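Local coordinates for protein dermonecrotic toxin (Pasteurella multocida, PDB 2EBF) that acts as a mitogenic, dermonecrotic toxin that induces bone resorption and is associated with atrophic rhinitis in pigs, this piece being its C-terminal region with a thiol-protease-like catalytic triad, at residues A578-E583 / Q686-Q691. Sequence-based numbering, arbitrary orientation.
Sequences AGFPTE and QFVHDQ
Asp690 OD2 takes a hydrogen bond from a water at 2.7 Å, and the same water donates its other proton to Phe580 O, so the carboxylate and the carbonyl are tied through one solvent molecule. A second water bridges the two backbones: it accepts from Asp690 N at 2.9 Å and donates to Pro581 O. No direct hydrogen bond crosses between 578-583 and 686-691; the two waters carry the polar part. The apolar part belongs to Phe580, whose ring lies flat over the peptide backbone, with His689 C 3.6 Å above the ring plane, over its centre. With CG anti to its carbonyl carbon (chi1 -67°), the ring extends along the other chain as far as Val688, where Phe580 CZ meets Val688 CG2 at 3.5 Å and the two side chains cross at about a right angle. The contact lies at the surface of the C3 domain, between the loop leading from strand 567-568 into helix 583-591 and the loop linking strands 676-681 and 697-700 of the antiparallel sheet. Thr582 is the N-cap of that helix; its methyl CG2 sits 3.6 Å from Asp690 OD2, while OG1 serves the cap. The other carboxylate oxygen, OD1, is held by Leu692 N. The CB of His689 points away from 578-583, and its ND1 donates an almost straight bond (171°) to Asp690 O, 2.8 Å away; the acceptor is nearly in the imidazole plane, whereas the nitrogen stands well above the carbonyl plane. Arg711 of helix 701-711 bonds to the carbonyls of Phe687 and Val688, and the side chains of Pro581 and His689 touch it.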
# COMPACT_ATOMS: atom_id res chain seq x y z
N ALA A 578 -32.78 -8.15 14.61
CA ALA A 578 -34.18 -8.02 14.97
C ALA A 578 -34.56 -9.23 15.83
O ALA A 578 -33.85 -9.59 16.78
CB ALA A 578 -35.04 -7.96 13.71
N GLY A 579 -35.68 -9.86 15.48
CA GLY A 579 -36.09 -11.10 16.12
C GLY A 579 -35.63 -12.24 15.24
O GLY A 579 -34.67 -12.11 14.47
N PHE A 580 -36.33 -13.37 15.35
CA PHE A 580 -36.04 -14.52 14.51
C PHE A 580 -36.32 -14.20 13.06
O PHE A 580 -37.27 -13.47 12.75
CB PHE A 580 -36.87 -15.72 14.95
CG PHE A 580 -36.50 -16.25 16.30
CD1 PHE A 580 -37.42 -16.20 17.34
CD2 PHE A 580 -35.24 -16.78 16.53
CE1 PHE A 580 -37.08 -16.69 18.60
CE2 PHE A 580 -34.89 -17.26 17.78
CZ PHE A 580 -35.82 -17.22 18.82
N PRO A 581 -35.48 -14.74 12.16
CA PRO A 581 -35.76 -14.61 10.73
C PRO A 581 -37.05 -15.35 10.38
O PRO A 581 -37.42 -16.31 11.06
CB PRO A 581 -34.56 -15.29 10.07
CG PRO A 581 -33.92 -16.10 11.12
CD PRO A 581 -34.24 -15.48 12.43
N THR A 582 -37.74 -14.87 9.35
CA THR A 582 -38.97 -15.49 8.88
C THR A 582 -38.88 -15.65 7.38
O THR A 582 -37.99 -15.10 6.74
CB THR A 582 -40.21 -14.62 9.22
OG1 THR A 582 -40.06 -13.32 8.64
CG2 THR A 582 -40.41 -14.50 10.73
N GLU A 583 -39.83 -16.39 6.81
CA GLU A 583 -39.91 -16.52 5.36
C GLU A 583 -40.10 -15.15 4.72
O GLU A 583 -39.52 -14.86 3.67
CB GLU A 583 -41.00 -17.51 4.96
CG GLU A 583 -40.62 -18.97 5.25
CD GLU A 583 -39.49 -19.49 4.37
OE1 GLU A 583 -39.80 -20.16 3.37
OE2 GLU A 583 -38.30 -19.22 4.67
N GLN A 686 -33.19 -27.68 14.41
CA GLN A 686 -32.47 -28.09 15.61
C GLN A 686 -31.96 -26.86 16.39
O GLN A 686 -31.60 -26.97 17.56
CB GLN A 686 -31.38 -29.15 15.31
CG GLN A 686 -30.14 -28.69 14.61
CD GLN A 686 -29.31 -29.85 14.03
OE1 GLN A 686 -29.16 -29.98 12.81
NE2 GLN A 686 -28.77 -30.70 14.91
N PHE A 687 -31.98 -25.71 15.72
CA PHE A 687 -31.51 -24.45 16.29
C PHE A 687 -32.69 -23.53 16.54
O PHE A 687 -33.72 -23.62 15.86
CB PHE A 687 -30.50 -23.76 15.36
CG PHE A 687 -29.40 -24.67 14.91
CD1 PHE A 687 -28.53 -25.23 15.84
CD2 PHE A 687 -29.25 -24.98 13.57
CE1 PHE A 687 -27.52 -26.11 15.43
CE2 PHE A 687 -28.25 -25.85 13.15
CZ PHE A 687 -27.37 -26.40 14.07
N VAL A 688 -32.52 -22.62 17.50
CA VAL A 688 -33.58 -21.71 17.92
C VAL A 688 -34.17 -20.94 16.72
O VAL A 688 -33.42 -20.50 15.83
CB VAL A 688 -33.08 -20.79 19.07
CG1 VAL A 688 -32.09 -19.75 18.57
CG2 VAL A 688 -34.24 -20.14 19.76
N HIS A 689 -35.49 -20.80 16.70
CA HIS A 689 -36.21 -20.34 15.51
C HIS A 689 -37.56 -19.74 15.86
O HIS A 689 -38.09 -19.96 16.96
CB HIS A 689 -36.44 -21.52 14.56
CG HIS A 689 -37.14 -22.68 15.20
ND1 HIS A 689 -38.51 -22.77 15.29
CD2 HIS A 689 -36.65 -23.79 15.81
CE1 HIS A 689 -38.84 -23.89 15.91
NE2 HIS A 689 -37.73 -24.53 16.23
N ASP A 690 -38.12 -19.00 14.91
CA ASP A 690 -39.49 -18.51 15.03
C ASP A 690 -40.46 -19.69 15.16
O ASP A 690 -40.25 -20.73 14.52
CB ASP A 690 -39.85 -17.65 13.82
CG ASP A 690 -41.12 -16.83 14.04
OD1 ASP A 690 -42.21 -17.43 14.09
OD2 ASP A 690 -41.01 -15.60 14.15
N GLN A 691 -41.50 -19.53 15.97
CA GLN A 691 -42.44 -20.61 16.28
C GLN A 691 -43.09 -21.28 15.07
O GLN A 691 -43.30 -22.49 15.06
CB GLN A 691 -43.53 -20.15 17.25
CG GLN A 691 -43.22 -20.44 18.72
CD GLN A 691 -42.93 -21.92 18.97
OE1 GLN A 691 -41.78 -22.30 19.20
NE2 GLN A 691 -43.97 -22.75 18.93
O HOH W 1 -39.65 -13.31 14.13
O HOH W 2 -36.52 -18.69 12.54